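Local coordinates for 2-oxoglutarate-dependent dioxygenase DAO (Oryza sativa subsp. indica, PDB 6KUN), which probably catalyses the iron- and 2-oxoglutarate-dependent oxidation of the auxin indole-3-acetic acid to inactive 2-oxoindole-3-acetic acid, at residues 276-279 with 280-284; 123-126 with 127-131; 287-290 with 291-295; 65-68 with 69-72. All blocks are in the same frame, centred on the assembly; numbering follows the deposited sequence. Where two conformers were deposited one is given.

Contact 1 of 4, residues 276-279 with 280-284; sequences KYDD and YRRLR. With IAC (1H-indol-3-ylacetic acid), chain H.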
loop_
_atom_site.group_PDB
_atom_site.type_symbol
_atom_site.label_atom_id
_atom_site.label_comp_id
_atom_site.label_asym_id
_atom_site.label_seq_id
_atom_site.Cartn_x
_atom_site.Cartn_y
_atom_site.Cartn_z
ATOM N N LYS B 276 30.269 11.124 -25.101
ATOM C CA LYS B 276 30.137 11.542 -23.717
ATOM C C LYS B 276 28.660 11.711 -23.383
ATOM O O LYS B 276 27.927 12.420 -24.092
ATOM C CB LYS B 276 30.860 12.877 -23.493
ATOM C CG LYS B 276 32.387 12.791 -23.665
ATOM C CD LYS B 276 33.049 11.972 -22.548
ATOM C CE LYS B 276 34.543 12.279 -22.429
ATOM N NZ LYS B 276 34.829 13.752 -22.347
ATOM N N TYR B 277 28.241 11.102 -22.271
ATOM C CA TYR B 277 26.844 11.163 -21.868
ATOM C C TYR B 277 26.350 12.603 -21.739
ATOM O O TYR B 277 25.265 12.958 -22.243
ATOM C CB TYR B 277 26.676 10.419 -20.546
ATOM C CG TYR B 277 25.291 10.552 -19.986
ATOM C CD1 TYR B 277 24.210 10.067 -20.696
ATOM C CD2 TYR B 277 25.056 11.153 -18.746
ATOM C CE1 TYR B 277 22.936 10.184 -20.211
ATOM C CE2 TYR B 277 23.787 11.251 -18.247
ATOM C CZ TYR B 277 22.719 10.779 -18.976
ATOM O OH TYR B 277 21.428 10.877 -18.486
ATOM N N ASP B 278 27.164 13.441 -21.105
ATOM C CA ASP B 278 26.866 14.862 -20.993
ATOM C C ASP B 278 26.533 15.453 -22.359
ATOM O O ASP B 278 25.520 16.133 -22.518
ATOM C CB ASP B 278 28.045 15.610 -20.368
ATOM C CG ASP B 278 27.683 17.022 -19.951
ATOM O OD1 ASP B 278 26.866 17.178 -19.019
ATOM O OD2 ASP B 278 28.216 17.977 -20.554
ATOM N N ASP B 279 27.387 15.192 -23.347
ATOM C CA ASP B 279 27.150 15.689 -24.696
ATOM C C ASP B 279 25.848 15.141 -25.275
ATOM O O ASP B 279 25.157 15.821 -26.034
ATOM C CB ASP B 279 28.323 15.328 -25.609
ATOM C CG ASP B 279 29.601 16.109 -25.273
ATOM O OD1 ASP B 279 29.521 17.101 -24.520
ATOM O OD2 ASP B 279 30.685 15.683 -25.741
ATOM N N TYR B 280 25.515 13.888 -24.977
ATOM C CA TYR B 280 24.267 13.349 -25.500
ATOM C C TYR B 280 23.069 14.052 -24.875
ATOM O O TYR B 280 22.093 14.348 -25.572
ATOM C CB TYR B 280 24.196 11.825 -25.278
ATOM C CG TYR B 280 22.923 11.262 -25.823
ATOM C CD1 TYR B 280 22.615 11.348 -27.180
ATOM C CD2 TYR B 280 21.985 10.712 -24.969
ATOM C CE1 TYR B 280 21.409 10.873 -27.660
ATOM C CE2 TYR B 280 20.797 10.240 -25.440
ATOM C CZ TYR B 280 20.516 10.320 -26.772
ATOM O OH TYR B 280 19.313 9.841 -27.195
ATOM N N ARG B 281 23.141 14.364 -23.565
ATOM C CA ARG B 281 22.079 15.157 -22.935
ATOM C C ARG B 281 21.898 16.515 -23.600
ATOM O O ARG B 281 20.771 16.942 -23.855
ATOM C CB ARG B 281 22.386 15.343 -21.456
ATOM C CG ARG B 281 22.178 14.119 -20.625
ATOM C CD ARG B 281 22.365 14.417 -19.136
ATOM N NE ARG B 281 21.420 15.403 -18.620
ATOM C CZ ARG B 281 21.579 16.046 -17.462
ATOM N NH1 ARG B 281 22.637 15.791 -16.722
ATOM N NH2 ARG B 281 20.682 16.923 -17.057
ATOM N N ARG B 282 23.010 17.219 -23.857
ATOM C CA ARG B 282 22.962 18.466 -24.608
ATOM C C ARG B 282 22.223 18.277 -25.920
ATOM O O ARG B 282 21.348 19.077 -26.280
ATOM C CB ARG B 282 24.373 18.961 -24.907
ATOM C CG ARG B 282 25.206 19.331 -23.737
ATOM C CD ARG B 282 26.566 19.881 -24.234
ATOM N NE ARG B 282 26.407 21.024 -25.132
ATOM C CZ ARG B 282 26.454 22.295 -24.743
ATOM N NH1 ARG B 282 26.653 22.597 -23.469
ATOM N NH2 ARG B 282 26.300 23.275 -25.606
ATOM N N LEU B 283 22.593 17.223 -26.664
ATOM C CA LEU B 283 22.002 16.974 -27.973
ATOM C C LEU B 283 20.498 16.744 -27.878
ATOM O O LEU B 283 19.752 17.210 -28.739
ATOM C CB LEU B 283 22.689 15.777 -28.631
ATOM C CG LEU B 283 22.356 15.477 -30.098
ATOM C CD1 LEU B 283 22.923 16.518 -31.024
ATOM C CD2 LEU B 283 22.855 14.067 -30.473
ATOM N N ARG B 284 20.026 16.015 -26.861
ATOM C CA ARG B 284 18.584 15.884 -26.661
ATOM C C ARG B 284 17.968 17.257 -26.390
ATOM O O ARG B 284 16.941 17.626 -26.979
ATOM C CB ARG B 284 18.274 14.909 -25.502
ATOM C CG ARG B 284 18.474 13.408 -25.873
ATOM C CD ARG B 284 18.328 12.420 -24.662
ATOM N NE ARG B 284 17.108 12.657 -23.892
ATOM C CZ ARG B 284 16.069 11.811 -23.768
ATOM N NH1 ARG B 284 16.077 10.651 -24.347
ATOM N NH2 ARG B 284 15.037 12.170 -23.018
HETATM C C IAC H . 16.978 14.631 -21.020
HETATM C C1 IAC H . 16.865 15.470 -19.962
HETATM C C2 IAC H . 15.896 16.505 -19.962
HETATM C C3 IAC H . 15.059 16.654 -21.041
HETATM C C4 IAC H . 15.169 15.788 -22.114
HETATM C C5 IAC H . 16.132 14.810 -22.100
HETATM C C7 IAC H . 17.788 15.108 -19.057
HETATM C C8 IAC H . 18.500 14.027 -19.544
HETATM C C17 IAC H . 18.175 15.653 -17.684
HETATM C C18 IAC H . 17.267 15.155 -16.574
HETATM N N IAC H . 17.991 13.735 -20.770
HETATM O O2 IAC H . 16.993 15.945 -15.629
HETATM O O3 IAC H . 16.824 13.974 -16.585
HETATM O O HOH W 1 25.231 15.436 -17.612
#
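Tyr277 and Arg281, one helical turn apart, form the tight side of this contact. Arg281 CG lies over one face of the phenol ring, 4.1 Å from the Tyr277 centroid and 22° off the ring normal, which defines a CH-pi contact. Arg281 CD follows toward the rim, 3.6 Å from Tyr277 CE2. With CG beside its own backbone N (chi1 -74°), the arginine chain runs across the tyrosine before bending at chi3. The turn itself is regular: Arg281 N donates to Tyr277 O at 2.9 Å, and Arg282 N to Asp278 O at 3.0 Å. Outside the segments, Tyr277 OH is hydrogen-bonded to Ser176 OG, while Arg284 makes a salt bridge with Asp217.

The other side is looser and faces solvent. Asp278 OD1 stays 5.0 Å from Arg281 NH1, and water 1 bridges them, giving to the carboxylate and accepting weakly from the guanidinium.

Both Arg281 and Arg284 line the indole-3-acetic acid pocket; auxin C5 lies at the edge of the Arg284 guanidinium, near its plane. The CG-CD part of Arg281 is steadied against the ring, and its guanidinium lies by the auxin side chain, though the close detail there is doubtful. A pocket lined with arginines would probably suit an acid.

Contact 2 of 4, residues 123-126 with 127-131; sequences RMHS and LIVDV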
loop_
_atom_site.group_PDB
_atom_site.type_symbol
_atom_site.label_atom_id
_atom_site.label_comp_id
_atom_site.label_asym_id
_atom_site.label_seq_id
_atom_site.Cartn_x
_atom_site.Cartn_y
_atom_site.Cartn_z
ATOM N N ARG B 123 19.401 2.176 -0.482
ATOM C CA ARG B 123 18.925 0.856 -0.861
ATOM C C ARG B 123 18.580 0.796 -2.347
ATOM O O ARG B 123 18.867 -0.207 -3.035
ATOM C CB ARG B 123 17.719 0.446 -0.016
ATOM C CG ARG B 123 18.006 0.370 1.463
ATOM C CD ARG B 123 19.081 -0.625 1.737
ATOM N NE ARG B 123 18.697 -1.930 1.224
ATOM C CZ ARG B 123 17.978 -2.805 1.910
ATOM N NH1 ARG B 123 17.578 -2.513 3.147
ATOM N NH2 ARG B 123 17.667 -3.971 1.359
ATOM N N MET B 124 17.974 1.854 -2.861
ATOM C CA MET B 124 17.691 1.899 -4.284
ATOM C C MET B 124 18.964 1.921 -5.112
ATOM O O MET B 124 19.006 1.355 -6.222
ATOM C CB MET B 124 16.862 3.132 -4.603
ATOM C CG MET B 124 15.472 3.098 -4.097
ATOM S SD MET B 124 14.341 2.849 -5.454
ATOM C CE MET B 124 14.063 4.521 -5.938
ATOM N N HIS B 125 20.013 2.558 -4.603
ATOM C CA HIS B 125 21.271 2.523 -5.333
ATOM C C HIS B 125 21.801 1.087 -5.447
ATOM O O HIS B 125 22.198 0.643 -6.526
ATOM C CB HIS B 125 22.302 3.410 -4.669
ATOM C CG HIS B 125 23.616 3.367 -5.365
ATOM N ND1 HIS B 125 24.748 2.836 -4.798
ATOM C CD2 HIS B 125 23.957 3.726 -6.619
ATOM C CE1 HIS B 125 25.729 2.887 -5.669
ATOM N NE2 HIS B 125 25.277 3.451 -6.768
ATOM N N SER B 126 21.839 0.359 -4.321
ATOM C CA SER B 126 22.282 -1.030 -4.337
ATOM C C SER B 126 21.432 -1.866 -5.292
ATOM O O SER B 126 21.955 -2.734 -6.010
ATOM C CB SER B 126 22.201 -1.623 -2.925
ATOM O OG SER B 126 23.132 -1.015 -2.050
ATOM N N LEU B 127 20.124 -1.601 -5.317
ATOM C CA LEU B 127 19.235 -2.341 -6.194
ATOM C C LEU B 127 19.613 -2.107 -7.645
ATOM O O LEU B 127 19.772 -3.058 -8.402
ATOM C CB LEU B 127 17.785 -1.982 -5.914
ATOM C CG LEU B 127 16.707 -2.631 -6.777
ATOM C CD1 LEU B 127 16.806 -4.154 -6.750
ATOM C CD2 LEU B 127 15.338 -2.170 -6.321
ATOM N N ILE B 128 19.798 -0.856 -8.056
ATOM C CA ILE B 128 19.974 -0.598 -9.482
ATOM C C ILE B 128 21.342 -1.111 -9.924
ATOM O O ILE B 128 21.489 -1.563 -11.055
ATOM C CB ILE B 128 19.756 0.887 -9.786
ATOM C CG1 ILE B 128 19.437 1.196 -11.250
ATOM C CG2 ILE B 128 20.960 1.711 -9.315
ATOM C CD1 ILE B 128 18.974 0.065 -12.106
ATOM N N VAL B 129 22.328 -1.100 -9.027
ATOM C CA VAL B 129 23.621 -1.693 -9.337
ATOM C C VAL B 129 23.484 -3.210 -9.524
ATOM O O VAL B 129 24.016 -3.781 -10.474
ATOM C CB VAL B 129 24.633 -1.342 -8.240
ATOM C CG1 VAL B 129 25.925 -2.148 -8.381
ATOM C CG2 VAL B 129 24.948 0.160 -8.271
ATOM N N ASP B 130 22.742 -3.869 -8.628
ATOM C CA ASP B 130 22.491 -5.302 -8.732
ATOM C C ASP B 130 21.748 -5.641 -10.025
ATOM O O ASP B 130 22.147 -6.554 -10.765
ATOM C CB ASP B 130 21.708 -5.796 -7.507
ATOM C CG ASP B 130 21.505 -7.315 -7.500
ATOM O OD1 ASP B 130 22.472 -8.059 -7.744
ATOM O OD2 ASP B 130 20.378 -7.766 -7.241
ATOM N N VAL B 131 20.703 -4.879 -10.334
ATOM C CA VAL B 131 20.011 -5.068 -11.597
ATOM C C VAL B 131 20.961 -4.871 -12.785
ATOM O O VAL B 131 21.023 -5.705 -13.700
ATOM C CB VAL B 131 18.803 -4.128 -11.673
ATOM C CG1 VAL B 131 18.191 -4.219 -13.075
ATOM C CG2 VAL B 131 17.774 -4.487 -10.609
#
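Val129 reaches back one turn of helix 111-138 and sets one methyl against the imidazole of His125. The evidence for a CH-pi contact is the position of Val129 CG2, 3.9 Å from the His125 ring centroid and 25° off its normal, so that the methyl sits over a face but is displaced toward the rim. The nearest ring atom is NE2, 3.6 Å from Val129 CG2. The imidazole is brought there by a first torsion that sets CG opposite the backbone N (chi1 178°), while Val129 keeps CG2 beside its own N, pointing back along the helix. The same methyl also lies 3.3 Å from His125 O, the carbonyl to which Val129 N donates at 3.1 Å.

Ile128 is oriented differently. Its CG2 packs 3.2 Å from His125 O, whereas the rest of the chain leads off the helix toward Met247 and Leu249 of strand 242-249. Its chi2 of 18° is nearly eclipsed, an unusual and probably strained shape. Leu127 turns to Val181 and Phe211, and Met124 to Ile245 and Phe211, so these three side chains form the face that covers the main beta-sheet of the jelly-roll core. Ser126 and Asp130 belong to the more open side, where Asp130 pairs with Lys134 one turn on.

Chemically, this part of the helix, 123-131, is amphipathic: its turns are joined by backbone bonds such as Asp130 N to Ser126 O (3.0 Å), apolar side chains bury its inner face against the sheet, and the Asp130 ion pair stays outside.

Contact 3 of 4, residues 287-290 with 291-295; sequences TGER and AGEAL. With IAC (1H-indol-3-ylacetic acid), chain H.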
loop_
_atom_site.group_PDB
_atom_site.type_symbol
_atom_site.label_atom_id
_atom_site.label_comp_id
_atom_site.label_asym_id
_atom_site.label_seq_id
_atom_site.Cartn_x
_atom_site.Cartn_y
_atom_site.Cartn_z
ATOM N N THR B 287 18.066 19.452 -29.775
ATOM C CA THR B 287 17.213 18.980 -30.863
ATOM C C THR B 287 15.755 18.795 -30.442
ATOM O O THR B 287 14.885 18.659 -31.305
ATOM C CB THR B 287 17.667 17.624 -31.428
ATOM O OG1 THR B 287 17.660 16.648 -30.376
ATOM C CG2 THR B 287 19.055 17.712 -32.067
ATOM N N GLY B 288 15.472 18.750 -29.138
ATOM C CA GLY B 288 14.180 18.329 -28.643
ATOM C C GLY B 288 13.848 16.873 -28.886
ATOM O O GLY B 288 12.682 16.477 -28.769
ATOM N N GLU B 289 14.816 16.060 -29.260
ATOM C CA GLU B 289 14.577 14.647 -29.561
ATOM C C GLU B 289 14.779 13.900 -28.252
ATOM O O GLU B 289 15.920 13.646 -27.840
ATOM C CB GLU B 289 15.503 14.157 -30.668
ATOM C CG GLU B 289 15.217 14.855 -32.012
ATOM C CD GLU B 289 16.158 14.480 -33.147
ATOM O OE1 GLU B 289 17.268 13.973 -32.904
ATOM O OE2 GLU B 289 15.767 14.701 -34.313
ATOM N N ARG B 290 13.682 13.563 -27.579
ATOM C CA ARG B 290 13.761 12.968 -26.247
ATOM C C ARG B 290 13.281 11.518 -26.182
ATOM O O ARG B 290 13.222 10.928 -25.103
ATOM C CB ARG B 290 12.984 13.817 -25.238
ATOM C CG ARG B 290 13.276 15.307 -25.326
ATOM C CD ARG B 290 12.971 16.008 -24.012
ATOM N NE ARG B 290 13.272 17.435 -24.071
ATOM C CZ ARG B 290 14.449 17.964 -23.752
ATOM N NH1 ARG B 290 14.633 19.274 -23.836
ATOM N NH2 ARG B 290 15.442 17.183 -23.349
ATOM N N ALA B 291 12.941 10.948 -27.332
ATOM C CA ALA B 291 12.485 9.572 -27.386
ATOM C C ALA B 291 13.495 8.678 -28.092
ATOM O O ALA B 291 13.118 7.668 -28.686
ATOM C CB ALA B 291 11.133 9.478 -28.075
ATOM N N GLY B 292 14.770 9.018 -28.028
ATOM C CA GLY B 292 15.815 8.210 -28.634
ATOM C C GLY B 292 16.159 8.553 -30.068
ATOM O O GLY B 292 17.152 8.027 -30.593
ATOM N N GLU B 293 15.387 9.426 -30.720
ATOM C CA GLU B 293 15.688 9.765 -32.108
ATOM C C GLU B 293 17.102 10.308 -32.232
ATOM O O GLU B 293 17.786 10.059 -33.225
ATOM C CB GLU B 293 14.689 10.798 -32.656
ATOM C CG GLU B 293 13.220 10.493 -32.329
ATOM C CD GLU B 293 12.797 11.187 -31.047
ATOM O OE1 GLU B 293 11.631 11.592 -30.947
ATOM O OE2 GLU B 293 13.674 11.353 -30.163
ATOM N N ALA B 294 17.562 11.065 -31.232
ATOM C CA ALA B 294 18.879 11.680 -31.322
ATOM C C ALA B 294 19.999 10.648 -31.374
ATOM O O ALA B 294 21.104 10.975 -31.798
ATOM C CB ALA B 294 19.104 12.625 -30.143
ATOM N N LEU B 295 19.769 9.406 -30.945
ATOM C CA LEU B 295 20.850 8.431 -31.087
ATOM C C LEU B 295 21.208 8.181 -32.543
ATOM O O LEU B 295 22.317 7.739 -32.838
ATOM C CB LEU B 295 20.506 7.095 -30.450
ATOM C CG LEU B 295 20.723 6.980 -28.949
ATOM C CD1 LEU B 295 20.390 5.528 -28.544
ATOM C CD2 LEU B 295 22.107 7.354 -28.496
HETATM C C IAC H . 16.978 14.631 -21.020
HETATM C C1 IAC H . 16.865 15.470 -19.962
HETATM C C2 IAC H . 15.896 16.505 -19.962
HETATM C C3 IAC H . 15.059 16.654 -21.041
HETATM C C4 IAC H . 15.169 15.788 -22.114
HETATM C C5 IAC H . 16.132 14.810 -22.100
HETATM C C7 IAC H . 17.788 15.108 -19.057
HETATM C C8 IAC H . 18.500 14.027 -19.544
HETATM C C17 IAC H . 18.175 15.653 -17.684
HETATM C C18 IAC H . 17.267 15.155 -16.574
HETATM N N IAC H . 17.991 13.735 -20.770
HETATM O O2 IAC H . 16.993 15.945 -15.629
HETATM O O3 IAC H . 16.824 13.974 -16.585
HETATM O O HOH W 2 11.167 13.661 -29.023
#
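Glu289 lies across Glu293 and Ala294 where the chain leaves helix 277-287, and its side chain can be followed atom by atom. CB is 3.4 Å from Glu293 OE2. CG passes the methylene of Glu293, with Glu289 CG and Glu293 CB 4.1 Å apart, and CD keeps a similar distance from that same methylene. From CG outward the chain is extended (chi2 176°), which carries OE1 past Glu293 to Ala294, where it comes to 3.2 Å from Ala294 CA. At the tip OE1 forms a salt bridge with Arg297. Replaced by alanine, Glu289 would lose its carboxylate, which is likely to leave Arg297 without this mate and Ala294 less covered.

The two acids avoid each other at their ends, since Glu289 OE1 and Glu293 OE2 stay 5.2 Å apart. Glu293 folds back instead, its OE2 accepting from Ala291 N at 3.0 Å, with the donor 36° out of the carboxylate plane. Glu293 OE1 accepts a hydrogen bond from water 2 (2.9 Å), which also donates to Gly288 O and accepts from Arg290 N, so a single molecule ties both segments together.

Arg290 points the other way. Auxin C3 lies over one face of its guanidinium, but the modelled approach is too short to trust in detail. Upstream, Thr287 OG1, also hydrogen-bonded to Leu283 O, receives Glu289 N, closing an ST turn with Gly288, at positive phi, inside it. A helix end leading into a folded loop thus supplies an arginine to the indole-3-acetic acid pocket.

Contact 4 of 4, residues 65-68 with 69-72; sequences RRNA and DIIP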
loop_
_atom_site.group_PDB
_atom_site.type_symbol
_atom_site.label_atom_id
_atom_site.label_comp_id
_atom_site.label_asym_id
_atom_site.label_seq_id
_atom_site.Cartn_x
_atom_site.Cartn_y
_atom_site.Cartn_z
ATOM N N ARG B 65 10.575 25.503 -0.541
ATOM C CA ARG B 65 11.560 26.411 -1.131
ATOM C C ARG B 65 12.888 26.370 -0.378
ATOM O O ARG B 65 13.963 26.463 -0.980
ATOM C CB ARG B 65 11.018 27.841 -1.146
ATOM C CG ARG B 65 10.899 28.449 -2.545
ATOM C CD ARG B 65 11.869 29.604 -2.770
ATOM N NE ARG B 65 11.414 30.845 -2.150
ATOM C CZ ARG B 65 10.338 31.534 -2.532
ATOM N NH1 ARG B 65 9.581 31.094 -3.533
ATOM N NH2 ARG B 65 10.013 32.660 -1.904
ATOM N N ARG B 66 12.839 26.244 0.949
ATOM C CA ARG B 66 14.094 26.045 1.666
ATOM C C ARG B 66 14.812 24.755 1.260
ATOM O O ARG B 66 16.005 24.603 1.556
ATOM C CB ARG B 66 13.819 26.060 3.164
ATOM C CG ARG B 66 13.402 27.464 3.671
ATOM C CD ARG B 66 13.556 27.627 5.165
ATOM N NE ARG B 66 12.666 26.759 5.932
ATOM C CZ ARG B 66 11.349 26.916 6.016
ATOM N NH1 ARG B 66 10.754 27.912 5.364
ATOM N NH2 ARG B 66 10.619 26.071 6.743
ATOM N N ASN B 67 14.132 23.854 0.557
ATOM C CA ASN B 67 14.748 22.624 0.092
ATOM C C ASN B 67 15.235 22.711 -1.335
ATOM O O ASN B 67 15.697 21.709 -1.880
ATOM C CB ASN B 67 13.733 21.482 0.247
ATOM C CG ASN B 67 13.672 20.997 1.667
ATOM O OD1 ASN B 67 14.715 20.736 2.287
ATOM N ND2 ASN B 67 12.455 20.843 2.197
ATOM N N ALA B 68 15.153 23.883 -1.952
ATOM C CA ALA B 68 15.707 24.060 -3.294
ATOM C C ALA B 68 17.189 24.354 -3.210
ATOM O O ALA B 68 17.617 25.174 -2.401
ATOM C CB ALA B 68 14.990 25.189 -4.031
ATOM N N ASP B 69 17.973 23.677 -4.044
ATOM C CA ASP B 69 19.405 23.922 -4.159
ATOM C C ASP B 69 20.150 23.603 -2.868
ATOM O O ASP B 69 21.158 24.233 -2.535
ATOM C CB ASP B 69 19.651 25.367 -4.600
ATOM C CG ASP B 69 18.909 25.713 -5.901
ATOM O OD1 ASP B 69 19.175 25.067 -6.946
ATOM O OD2 ASP B 69 18.039 26.618 -5.866
ATOM N N ILE B 70 19.737 22.570 -2.132
ATOM C CA ILE B 70 20.389 22.322 -0.847
ATOM C C ILE B 70 21.768 21.735 -1.060
ATOM O O ILE B 70 22.654 21.901 -0.208
ATOM C CB ILE B 70 19.519 21.447 0.082
ATOM C CG1 ILE B 70 18.978 20.217 -0.634
ATOM C CG2 ILE B 70 18.395 22.300 0.695
ATOM C CD1 ILE B 70 18.194 19.249 0.299
ATOM N N ILE B 71 21.977 21.010 -2.158
ATOM C CA ILE B 71 23.332 20.755 -2.670
ATOM C C ILE B 71 23.346 21.116 -4.146
ATOM O O ILE B 71 22.294 21.161 -4.800
ATOM C CB ILE B 71 23.796 19.289 -2.481
ATOM C CG1 ILE B 71 22.945 18.333 -3.301
ATOM C CG2 ILE B 71 23.742 18.867 -1.039
ATOM C CD1 ILE B 71 23.430 16.912 -3.269
ATOM N N PRO B 72 24.509 21.395 -4.692
ATOM C CA PRO B 72 24.552 22.035 -6.010
ATOM C C PRO B 72 23.758 21.259 -7.034
ATOM O O PRO B 72 24.006 20.068 -7.238
ATOM C CB PRO B 72 26.051 22.047 -6.336
ATOM C CG PRO B 72 26.704 22.040 -5.010
ATOM C CD PRO B 72 25.856 21.120 -4.177
HETATM O O HOH W 3 18.035 28.090 -3.549
#
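The carboxamide of Asn67 is met by Ile70 from a distance, OD1 and Ile70 CD1 being 4.3 Å apart; its OD1 accepts from Asp108 N. The guanidinium of Arg66 makes salt bridges with Asp62 through NH1 and with Asp108 through NH2. The carboxylate of Asp69 is reached at OD2 by water 3, which donates at 2.7 Å and also gives a longer bond, 3.2 Å, to Ala68 O.

Ile70 carries the packing. Its CG2 lies 3.4 Å from Arg66 O and 3.7 Å from Asn67 CA, while CG1 approaches Asn67 O at 3.8 Å. With chi1 at 48°, CG1 stands between the backbone N and carbonyl carbon, leaving CG2 to face the end of helix 61-66. A glycine in its place would probably open a gap beneath that helix end and leave Phe103 and Leu107 without their aliphatic neighbour. Asp69 makes the preceding bend, with left-handed backbone angles (phi 64°).

Ile70 thus packs on the backbone of the helix end, with its apolar neighbours Phe103 and Leu107 outside the segments. Arg66 pairs with Asp62 and Asp108, while Asp69 meets a water. This surface turn toward strand 75-77 therefore rests probably on the packing of Ile70 rather than on hydrogen bonds between the two segments.

Overall arrangement
Contacts 1 and 3 form one wall of the auxin pocket: their centres lie 10 Å apart, both touch indole-3-acetic acid, and Arg284 NH1 packs 3.0 Å from Arg290 O. From there the predicted iron ligands are near, with the side chain of Arg290 about 4 Å from that of His173 and that of Tyr277 about 7 Å from that of Asp175. Contact 2, 27 Å from contact 3 between centres, lies on the opposite side of the chain's centre, its Met124 side chain about 10 Å from 2-oxoglutarate. Contact 4 is peripheral, 30 Å from contact 3 between centres, although the Asp69 side chain is about 13 Å from the bound auxin.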